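Local coordinates for CPXV203 protein (Cowpox virus, PDB 4HKJ) that probably helps cowpox virus evade immune recognition by binding MHC class I molecules and keeping them from the cell surface, at residues T72-Y83 and T176-C184; S101-Y109 and N128-D137. All coordinates share one frame; numbering follows the deposited sequence.

Interaction 1 (T72-Y83 and T176-C184); sequences TKQTHFGVTHSY and TRDKYLKTC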
loop_
_atom_site.group_PDB
_atom_site.type_symbol
_atom_site.label_atom_id
_atom_site.label_comp_id
_atom_site.label_asym_id
_atom_site.label_seq_id
_atom_site.Cartn_x
_atom_site.Cartn_y
_atom_site.Cartn_z
ATOM N N THR D 72 -16.369 -11.484 12.994
ATOM C CA THR D 72 -16.229 -10.073 12.646
ATOM C C THR D 72 -15.535 -9.302 13.768
ATOM O O THR D 72 -15.887 -9.445 14.939
ATOM C CB THR D 72 -17.598 -9.426 12.365
ATOM O OG1 THR D 72 -18.377 -10.288 11.526
ATOM C CG2 THR D 72 -17.422 -8.079 11.680
ATOM N N LYS D 73 -14.547 -8.487 13.405
ATOM C CA LYS D 73 -13.822 -7.674 14.375
ATOM C C LYS D 73 -13.680 -6.240 13.881
ATOM O O LYS D 73 -13.613 -5.994 12.677
ATOM C CB LYS D 73 -12.438 -8.265 14.651
ATOM C CG LYS D 73 -12.461 -9.671 15.227
ATOM C CD LYS D 73 -11.056 -10.216 15.414
ATOM C CE LYS D 73 -11.088 -11.633 15.956
ATOM N NZ LYS D 73 -9.721 -12.173 16.183
ATOM N N GLN D 74 -13.638 -5.295 14.816
ATOM C CA GLN D 74 -13.478 -3.885 14.474
ATOM C C GLN D 74 -12.548 -3.163 15.443
ATOM O O GLN D 74 -12.404 -3.561 16.600
ATOM C CB GLN D 74 -14.834 -3.173 14.441
ATOM C CG GLN D 74 -15.747 -3.600 13.303
ATOM C CD GLN D 74 -17.014 -2.772 13.236
ATOM O OE1 GLN D 74 -17.989 -3.159 12.592
ATOM N NE2 GLN D 74 -17.007 -1.623 13.902
ATOM N N THR D 75 -11.920 -2.098 14.957
ATOM C CA THR D 75 -11.084 -1.243 15.790
ATOM C C THR D 75 -11.097 0.177 15.237
ATOM O O THR D 75 -11.593 0.414 14.137
ATOM C CB THR D 75 -9.636 -1.748 15.866
ATOM O OG1 THR D 75 -8.884 -0.919 16.760
ATOM C CG2 THR D 75 -8.988 -1.717 14.492
ATOM N N HIS D 76 -10.550 1.117 15.999
ATOM C CA HIS D 76 -10.542 2.512 15.580
ATOM C C HIS D 76 -9.236 3.209 15.937
ATOM O O HIS D 76 -8.665 2.971 17.002
ATOM C CB HIS D 76 -11.721 3.262 16.202
ATOM C CG HIS D 76 -11.808 4.699 15.790
ATOM N ND1 HIS D 76 -12.432 5.105 14.628
ATOM C CD2 HIS D 76 -11.349 5.827 16.382
ATOM C CE1 HIS D 76 -12.354 6.418 14.524
ATOM N NE2 HIS D 76 -11.701 6.882 15.576
ATOM N N PHE D 77 -8.771 4.072 15.039
ATOM C CA PHE D 77 -7.561 4.852 15.275
ATOM C C PHE D 77 -7.775 6.304 14.864
ATOM O O PHE D 77 -8.349 6.582 13.811
ATOM C CB PHE D 77 -6.382 4.260 14.503
ATOM C CG PHE D 77 -5.933 2.922 15.016
ATOM C CD1 PHE D 77 -5.596 2.752 16.347
ATOM C CD2 PHE D 77 -5.854 1.833 14.165
ATOM C CE1 PHE D 77 -5.185 1.520 16.821
ATOM C CE2 PHE D 77 -5.445 0.600 14.632
ATOM C CZ PHE D 77 -5.110 0.443 15.962
ATOM N N GLY D 78 -7.308 7.224 15.699
ATOM C CA GLY D 78 -7.453 8.640 15.423
ATOM C C GLY D 78 -8.903 9.079 15.411
ATOM O O GLY D 78 -9.691 8.665 16.261
ATOM N N VAL D 79 -9.259 9.910 14.437
ATOM C CA VAL D 79 -10.609 10.449 14.350
ATOM C C VAL D 79 -11.253 10.199 12.987
ATOM O O VAL D 79 -12.381 10.628 12.742
ATOM C CB VAL D 79 -10.630 11.963 14.638
ATOM C CG1 VAL D 79 -10.239 12.237 16.080
ATOM C CG2 VAL D 79 -9.703 12.697 13.682
ATOM N N THR D 80 -10.541 9.507 12.103
ATOM C CA THR D 80 -11.040 9.269 10.749
ATOM C C THR D 80 -11.039 7.793 10.346
ATOM O O THR D 80 -11.923 7.342 9.616
ATOM C CB THR D 80 -10.238 10.069 9.700
ATOM O OG1 THR D 80 -8.838 9.803 9.860
ATOM C CG2 THR D 80 -10.488 11.560 9.857
ATOM N N HIS D 81 -10.050 7.044 10.823
ATOM C CA HIS D 81 -9.873 5.660 10.393
ATOM C C HIS D 81 -10.739 4.664 11.164
ATOM O O HIS D 81 -10.794 4.689 12.395
ATOM C CB HIS D 81 -8.400 5.255 10.494
ATOM C CG HIS D 81 -7.475 6.143 9.723
ATOM N ND1 HIS D 81 -7.324 6.056 8.356
ATOM C CD2 HIS D 81 -6.647 7.135 10.130
ATOM C CE1 HIS D 81 -6.445 6.957 7.953
ATOM N NE2 HIS D 81 -6.019 7.624 9.010
ATOM N N SER D 82 -11.409 3.785 10.422
ATOM C CA SER D 82 -12.195 2.705 11.008
ATOM C C SER D 82 -11.928 1.406 10.251
ATOM O O SER D 82 -12.142 1.331 9.041
ATOM C CB SER D 82 -13.685 3.041 10.971
ATOM O OG SER D 82 -13.954 4.233 11.684
ATOM N N TYR D 83 -11.463 0.388 10.968
ATOM C CA TYR D 83 -11.063 -0.872 10.347
ATOM C C TYR D 83 -11.985 -2.030 10.726
ATOM O O TYR D 83 -12.415 -2.145 11.874
ATOM C CB TYR D 83 -9.614 -1.204 10.718
ATOM C CG TYR D 83 -9.131 -2.541 10.204
ATOM C CD1 TYR D 83 -8.770 -2.707 8.875
ATOM C CD2 TYR D 83 -9.026 -3.635 11.051
ATOM C CE1 TYR D 83 -8.326 -3.927 8.402
ATOM C CE2 TYR D 83 -8.585 -4.859 10.587
ATOM C CZ TYR D 83 -8.237 -5.000 9.262
ATOM O OH TYR D 83 -7.795 -6.218 8.800
ATOM N N THR D 176 0.120 -3.301 15.218
ATOM C CA THR D 176 -0.553 -2.388 16.136
ATOM C C THR D 176 -2.053 -2.363 15.864
ATOM O O THR D 176 -2.860 -2.247 16.786
ATOM C CB THR D 176 0.015 -0.959 16.041
ATOM O OG1 THR D 176 1.436 -0.993 16.226
ATOM C CG2 THR D 176 -0.606 -0.062 17.102
ATOM N N ARG D 177 -2.419 -2.479 14.591
ATOM C CA ARG D 177 -3.823 -2.522 14.197
ATOM C C ARG D 177 -4.538 -3.719 14.810
ATOM O O ARG D 177 -5.632 -3.589 15.357
ATOM C CB ARG D 177 -3.954 -2.573 12.674
ATOM C CG ARG D 177 -5.294 -3.113 12.202
ATOM C CD ARG D 177 -5.445 -3.041 10.694
ATOM N NE ARG D 177 -4.410 -3.787 9.985
ATOM C CZ ARG D 177 -4.429 -5.104 9.803
ATOM N NH1 ARG D 177 -5.423 -5.831 10.290
ATOM N NH2 ARG D 177 -3.447 -5.697 9.139
ATOM N N ASP D 178 -3.907 -4.886 14.717
ATOM C CA ASP D 178 -4.508 -6.125 15.195
ATOM C C ASP D 178 -4.510 -6.228 16.717
ATOM O O ASP D 178 -5.232 -7.045 17.288
ATOM C CB ASP D 178 -3.794 -7.334 14.587
ATOM C CG ASP D 178 -4.118 -7.527 13.121
ATOM O OD1 ASP D 178 -5.117 -8.213 12.817
ATOM O OD2 ASP D 178 -3.376 -6.997 12.268
ATOM N N LYS D 179 -3.702 -5.400 17.372
ATOM C CA LYS D 179 -3.611 -5.426 18.828
ATOM C C LYS D 179 -4.880 -4.873 19.472
ATOM O O LYS D 179 -5.340 -5.384 20.492
ATOM C CB LYS D 179 -2.386 -4.643 19.307
ATOM C CG LYS D 179 -2.075 -4.823 20.786
ATOM C CD LYS D 179 -0.945 -3.907 21.243
ATOM C CE LYS D 179 0.376 -4.250 20.572
ATOM N NZ LYS D 179 1.474 -3.350 21.022
ATOM N N TYR D 180 -5.448 -3.837 18.862
ATOM C CA TYR D 180 -6.615 -3.159 19.421
ATOM C C TYR D 180 -7.941 -3.650 18.846
ATOM O O TYR D 180 -8.981 -3.029 19.058
ATOM C CB TYR D 180 -6.500 -1.647 19.216
ATOM C CG TYR D 180 -5.357 -1.010 19.968
ATOM C CD1 TYR D 180 -4.098 -0.899 19.394
ATOM C CD2 TYR D 180 -5.537 -0.514 21.252
ATOM C CE1 TYR D 180 -3.050 -0.315 20.077
ATOM C CE2 TYR D 180 -4.494 0.073 21.944
ATOM C CZ TYR D 180 -3.254 0.169 21.352
ATOM O OH TYR D 180 -2.212 0.752 22.036
ATOM N N LEU D 181 -7.902 -4.758 18.113
ATOM C CA LEU D 181 -9.118 -5.332 17.546
ATOM C C LEU D 181 -10.053 -5.851 18.634
ATOM O O LEU D 181 -9.605 -6.401 19.642
ATOM C CB LEU D 181 -8.782 -6.461 16.567
ATOM C CG LEU D 181 -8.378 -6.074 15.145
ATOM C CD1 LEU D 181 -7.980 -7.311 14.358
ATOM C CD2 LEU D 181 -9.513 -5.340 14.446
ATOM N N LYS D 182 -11.353 -5.668 18.428
ATOM C CA LYS D 182 -12.357 -6.172 19.357
ATOM C C LYS D 182 -13.419 -6.977 18.620
ATOM O O LYS D 182 -13.991 -6.509 17.637
ATOM C CB LYS D 182 -13.011 -5.023 20.127
ATOM C CG LYS D 182 -12.065 -4.278 21.050
ATOM C CD LYS D 182 -11.440 -5.221 22.064
ATOM C CE LYS D 182 -10.378 -4.520 22.894
ATOM N NZ LYS D 182 -9.742 -5.447 23.869
ATOM N N THR D 183 -13.676 -8.188 19.101
ATOM C CA THR D 183 -14.658 -9.066 18.479
ATOM C C THR D 183 -16.070 -8.510 18.642
ATOM O O THR D 183 -16.499 -8.197 19.752
ATOM C CB THR D 183 -14.593 -10.489 19.070
ATOM O OG1 THR D 183 -13.257 -10.995 18.954
ATOM C CG2 THR D 183 -15.548 -11.417 18.336
ATOM N N CYS D 184 -16.783 -8.383 17.527
ATOM C CA CYS D 184 -18.142 -7.856 17.539
ATOM C C CYS D 184 -19.107 -8.843 18.188
ATOM O O CYS D 184 -19.012 -10.050 17.977
ATOM C CB CYS D 184 -18.593 -7.509 16.119
ATOM S SG CYS D 184 -17.601 -6.216 15.330
#

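Interaction 2 (S101-Y109 and N128-D137); sequences SKHILISVY and NYLHITVKYD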
loop_
_atom_site.group_PDB
_atom_site.type_symbol
_atom_site.label_atom_id
_atom_site.label_comp_id
_atom_site.label_asym_id
_atom_site.label_seq_id
_atom_site.Cartn_x
_atom_site.Cartn_y
_atom_site.Cartn_z
ATOM N N SER D 101 -21.550 -18.761 -2.758
ATOM C CA SER D 101 -21.082 -18.365 -1.437
ATOM C C SER D 101 -19.720 -17.682 -1.508
ATOM O O SER D 101 -19.225 -17.163 -0.507
ATOM C CB SER D 101 -21.021 -19.576 -0.504
ATOM O OG SER D 101 -22.306 -20.135 -0.308
ATOM N N LYS D 102 -19.116 -17.684 -2.694
ATOM C CA LYS D 102 -17.813 -17.056 -2.883
ATOM C C LYS D 102 -17.917 -15.721 -3.617
ATOM O O LYS D 102 -16.906 -15.101 -3.949
ATOM C CB LYS D 102 -16.855 -18.006 -3.607
ATOM C CG LYS D 102 -16.510 -19.245 -2.796
ATOM C CD LYS D 102 -15.528 -20.148 -3.526
ATOM C CE LYS D 102 -16.152 -20.769 -4.765
ATOM N NZ LYS D 102 -15.212 -21.709 -5.434
ATOM N N HIS D 103 -19.147 -15.285 -3.868
ATOM C CA HIS D 103 -19.390 -13.952 -4.401
ATOM C C HIS D 103 -19.925 -13.052 -3.296
ATOM O O HIS D 103 -21.064 -13.200 -2.857
ATOM C CB HIS D 103 -20.367 -14.000 -5.577
ATOM C CG HIS D 103 -19.729 -14.384 -6.874
ATOM N ND1 HIS D 103 -19.421 -15.689 -7.196
ATOM C CD2 HIS D 103 -19.330 -13.634 -7.928
ATOM C CE1 HIS D 103 -18.867 -15.725 -8.394
ATOM N NE2 HIS D 103 -18.800 -14.491 -8.861
ATOM N N ILE D 104 -19.088 -12.120 -2.851
ATOM C CA ILE D 104 -19.407 -11.278 -1.704
ATOM C C ILE D 104 -19.825 -9.868 -2.112
ATOM O O ILE D 104 -19.140 -9.209 -2.894
ATOM C CB ILE D 104 -18.205 -11.181 -0.743
ATOM C CG1 ILE D 104 -17.755 -12.575 -0.302
ATOM C CG2 ILE D 104 -18.548 -10.319 0.460
ATOM C CD1 ILE D 104 -18.824 -13.364 0.418
ATOM N N LEU D 105 -20.953 -9.411 -1.576
ATOM C CA LEU D 105 -21.402 -8.040 -1.779
ATOM C C LEU D 105 -21.445 -7.292 -0.451
ATOM O O LEU D 105 -22.214 -7.640 0.445
ATOM C CB LEU D 105 -22.779 -8.008 -2.440
ATOM C CG LEU D 105 -23.446 -6.628 -2.479
ATOM C CD1 LEU D 105 -22.626 -5.646 -3.304
ATOM C CD2 LEU D 105 -24.869 -6.729 -3.006
ATOM N N ILE D 106 -20.615 -6.261 -0.331
ATOM C CA ILE D 106 -20.513 -5.501 0.908
ATOM C C ILE D 106 -21.018 -4.070 0.740
ATOM O O ILE D 106 -20.553 -3.335 -0.130
ATOM C CB ILE D 106 -19.066 -5.492 1.434
ATOM C CG1 ILE D 106 -18.629 -6.916 1.782
ATOM C CG2 ILE D 106 -18.941 -4.588 2.646
ATOM C CD1 ILE D 106 -17.218 -7.021 2.318
ATOM N N SER D 107 -21.978 -3.685 1.576
ATOM C CA SER D 107 -22.550 -2.345 1.526
ATOM C C SER D 107 -22.215 -1.571 2.796
ATOM O O SER D 107 -22.545 -2.005 3.901
ATOM C CB SER D 107 -24.065 -2.418 1.338
ATOM O OG SER D 107 -24.406 -3.280 0.266
ATOM N N VAL D 108 -21.560 -0.425 2.636
ATOM C CA VAL D 108 -21.146 0.380 3.782
ATOM C C VAL D 108 -21.948 1.675 3.904
ATOM O O VAL D 108 -21.785 2.599 3.108
ATOM C CB VAL D 108 -19.646 0.720 3.724
ATOM C CG1 VAL D 108 -19.243 1.513 4.956
ATOM C CG2 VAL D 108 -18.819 -0.550 3.613
ATOM N N TYR D 109 -22.813 1.731 4.911
ATOM C CA TYR D 109 -23.605 2.921 5.184
ATOM C C TYR D 109 -23.052 3.639 6.407
ATOM O O TYR D 109 -22.416 3.020 7.259
ATOM C CB TYR D 109 -25.067 2.544 5.421
ATOM C CG TYR D 109 -25.654 1.659 4.347
ATOM C CD1 TYR D 109 -26.238 2.205 3.213
ATOM C CD2 TYR D 109 -25.627 0.275 4.468
ATOM C CE1 TYR D 109 -26.777 1.398 2.226
ATOM C CE2 TYR D 109 -26.162 -0.538 3.490
ATOM C CZ TYR D 109 -26.734 0.027 2.371
ATOM O OH TYR D 109 -27.266 -0.783 1.397
ATOM N N ASN D 128 -10.345 -16.595 -8.642
ATOM C CA ASN D 128 -10.977 -17.910 -8.671
ATOM C C ASN D 128 -11.507 -18.351 -7.311
ATOM O O ASN D 128 -12.372 -19.221 -7.226
ATOM C CB ASN D 128 -10.000 -18.959 -9.210
ATOM C CG ASN D 128 -9.685 -18.763 -10.680
ATOM O OD1 ASN D 128 -8.527 -18.594 -11.063
ATOM N ND2 ASN D 128 -10.718 -18.786 -11.513
ATOM N N TYR D 129 -10.984 -17.744 -6.250
ATOM C CA TYR D 129 -11.360 -18.120 -4.892
ATOM C C TYR D 129 -12.442 -17.214 -4.308
ATOM O O TYR D 129 -13.293 -17.669 -3.543
ATOM C CB TYR D 129 -10.135 -18.114 -3.974
ATOM C CG TYR D 129 -9.089 -19.153 -4.315
ATOM C CD1 TYR D 129 -9.402 -20.256 -5.098
ATOM C CD2 TYR D 129 -7.786 -19.031 -3.849
ATOM C CE1 TYR D 129 -8.446 -21.206 -5.409
ATOM C CE2 TYR D 129 -6.825 -19.977 -4.155
ATOM C CZ TYR D 129 -7.161 -21.061 -4.936
ATOM O OH TYR D 129 -6.210 -22.006 -5.244
ATOM N N LEU D 130 -12.410 -15.935 -4.669
ATOM C CA LEU D 130 -13.299 -14.963 -4.045
ATOM C C LEU D 130 -13.617 -13.774 -4.950
ATOM O O LEU D 130 -12.802 -13.371 -5.779
ATOM C CB LEU D 130 -12.681 -14.464 -2.735
ATOM C CG LEU D 130 -13.639 -13.886 -1.692
ATOM C CD1 LEU D 130 -14.569 -14.972 -1.170
ATOM C CD2 LEU D 130 -12.870 -13.240 -0.553
ATOM N N HIS D 131 -14.816 -13.224 -4.777
ATOM C CA HIS D 131 -15.229 -12.009 -5.471
ATOM C C HIS D 131 -15.707 -10.982 -4.448
ATOM O O HIS D 131 -16.669 -11.227 -3.721
ATOM C CB HIS D 131 -16.352 -12.309 -6.468
ATOM C CG HIS D 131 -15.959 -13.259 -7.558
ATOM N ND1 HIS D 131 -15.994 -14.628 -7.402
ATOM C CD2 HIS D 131 -15.530 -13.035 -8.822
ATOM C CE1 HIS D 131 -15.600 -15.206 -8.523
ATOM N NE2 HIS D 131 -15.313 -14.262 -9.400
ATOM N N ILE D 132 -15.031 -9.840 -4.382
ATOM C CA ILE D 132 -15.397 -8.804 -3.420
ATOM C C ILE D 132 -15.867 -7.519 -4.098
ATOM O O ILE D 132 -15.092 -6.833 -4.763
ATOM C CB ILE D 132 -14.238 -8.479 -2.453
ATOM C CG1 ILE D 132 -13.843 -9.726 -1.656
ATOM C CG2 ILE D 132 -14.630 -7.351 -1.511
ATOM C CD1 ILE D 132 -12.743 -9.482 -0.640
ATOM N N THR D 133 -17.146 -7.203 -3.920
ATOM C CA THR D 133 -17.716 -5.969 -4.449
ATOM C C THR D 133 -18.133 -5.055 -3.299
ATOM O O THR D 133 -18.812 -5.489 -2.367
ATOM C CB THR D 133 -18.933 -6.253 -5.347
ATOM O OG1 THR D 133 -18.583 -7.228 -6.337
ATOM C CG2 THR D 133 -19.395 -4.983 -6.038
ATOM N N VAL D 134 -17.722 -3.793 -3.363
ATOM C CA VAL D 134 -18.012 -2.848 -2.289
ATOM C C VAL D 134 -18.854 -1.660 -2.750
ATOM O O VAL D 134 -18.506 -0.967 -3.707
ATOM C CB VAL D 134 -16.720 -2.329 -1.630
ATOM C CG1 VAL D 134 -17.043 -1.272 -0.583
ATOM C CG2 VAL D 134 -15.951 -3.478 -1.010
ATOM N N LYS D 135 -19.965 -1.443 -2.055
ATOM C CA LYS D 135 -20.842 -0.307 -2.305
ATOM C C LYS D 135 -20.839 0.591 -1.072
ATOM O O LYS D 135 -21.168 0.142 0.024
ATOM C CB LYS D 135 -22.260 -0.804 -2.592
ATOM C CG LYS D 135 -23.321 0.282 -2.623
ATOM C CD LYS D 135 -24.715 -0.328 -2.645
ATOM C CE LYS D 135 -25.795 0.740 -2.598
ATOM N NZ LYS D 135 -25.824 1.571 -3.834
ATOM N N TYR D 136 -20.460 1.854 -1.242
ATOM C CA TYR D 136 -20.347 2.753 -0.096
ATOM C C TYR D 136 -20.770 4.194 -0.382
ATOM O O TYR D 136 -20.655 4.682 -1.506
ATOM C CB TYR D 136 -18.927 2.718 0.480
ATOM C CG TYR D 136 -17.859 3.266 -0.444
ATOM C CD1 TYR D 136 -17.313 2.481 -1.453
ATOM C CD2 TYR D 136 -17.386 4.564 -0.296
ATOM C CE1 TYR D 136 -16.333 2.978 -2.294
ATOM C CE2 TYR D 136 -16.409 5.068 -1.133
ATOM C CZ TYR D 136 -15.886 4.273 -2.129
ATOM O OH TYR D 136 -14.912 4.775 -2.962
ATOM N N ASP D 137 -21.257 4.864 0.659
ATOM C CA ASP D 137 -21.699 6.250 0.569
ATOM C C ASP D 137 -20.494 7.187 0.590
ATOM O O ASP D 137 -19.796 7.289 1.598
ATOM C CB ASP D 137 -22.637 6.571 1.734
ATOM C CG ASP D 137 -23.446 7.834 1.512
ATOM O OD1 ASP D 137 -23.003 8.711 0.741
ATOM O OD2 ASP D 137 -24.531 7.952 2.118
#

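Interaction 1 (T72-Y83 and T176-C184)
R177 lays its aliphatic chain across the phenol of Y83: CD sits 3.5 Å from the centroid of the Y83 ring, almost on its normal. The guanidinium continues past the rim as an off-centre cation-pi contact, its plane turned 51° from the ring. A bend at chi3 (59°) lets the methylene cover the ring while the charged end runs on toward D165, its salt-bridge partner. NH1 also pairs with D178 by charge alone, the carboxylate oxygen lying well out of the guanidinium plane. At the edge of the same ring L181 CD2 meets Y83 CD2 at 3.8 Å and also touches T75 CG2. F77 presents its edge to R177 and Y180, CE2 3.5 Å from R177 CA and CE1 3.7 Å from Y180 CD1. T75 OG1 gives a weak hydrogen bond to Y180 O, in the turn that leads to strand 182-183. Q74 and K182 exchange two backbone hydrogen bonds, and C184 N bonds to T72 O at 2.9 Å. C184 SG reaches Q74 CG (3.8 Å) and joins this end of the segment to C35 by a disulfide. A helix thus runs through a turn into a short antiparallel edge strand of one sheet of the T4-family beta-sandwich.

Interaction 2 (S101-Y109 and N128-D137)
H103 and H131 are neighbours in register on two parallel strands of a mixed sheet, one layer of a beta-sandwich, and their imidazoles form an offset stack with centroids 3.6 Å apart and planes 8° from parallel. Along H131, CB approaches H103 CD2 at 3.6 Å, and CG lies 3.4 Å from both H103 CD2 and NE2. ND1 and CE1 face the NE2–CE1 side of H103, at an angle that rules out a hydrogen bond. H131 CD2 also lies 3.6 Å from H103 NE2, and the tip, H131 NE2, is 3.5 Å from that same nitrogen. With CG anti to the carbonyl carbon in both residues (chi1 -62° in H131), the rings leave the sheet the same way. H103 ND1 is held by D99 O, which limits how its ring can turn. In the parallel ladder I104 and I106 each bond through N and O to the residues flanking their register partners; V108 N bonds to K135 O, but the last rung, D137 N to V108 O, is weak. On the opposite face I106, V108, I132 and V134 pack on M21, I23 and I19 of strand 15-25, while I104 lies against I68. At the N-terminal start of the pairing K102 runs beside Y129, its CD 3.3 Å from Y129 O, while K102 NZ hydrogen-bonds to P94 O.

How the interactions relate
The two contacts illustrate how a sandwich is built from separate strand pairings. Interaction 1 adds the edge strand 182-183 to the antiparallel sheet, whereas interaction 2 pairs strands within the mixed sheet. Their centres are about 20 Å apart, on opposite sides of the chain's centre, and their nearest atoms stay about 8 Å apart without touching. Strand 15-25 lies alongside 81-88 in the first sheet and offers M21, I23 and I19 to the aliphatic face of interaction 2, so it bridges the two. In sequence, strand 103-110 is the next strand after 81-88. Both contacts also approach a chain of another protein, through the 78-80 turn in interaction 1 and through N128 and Y129 in interaction 2.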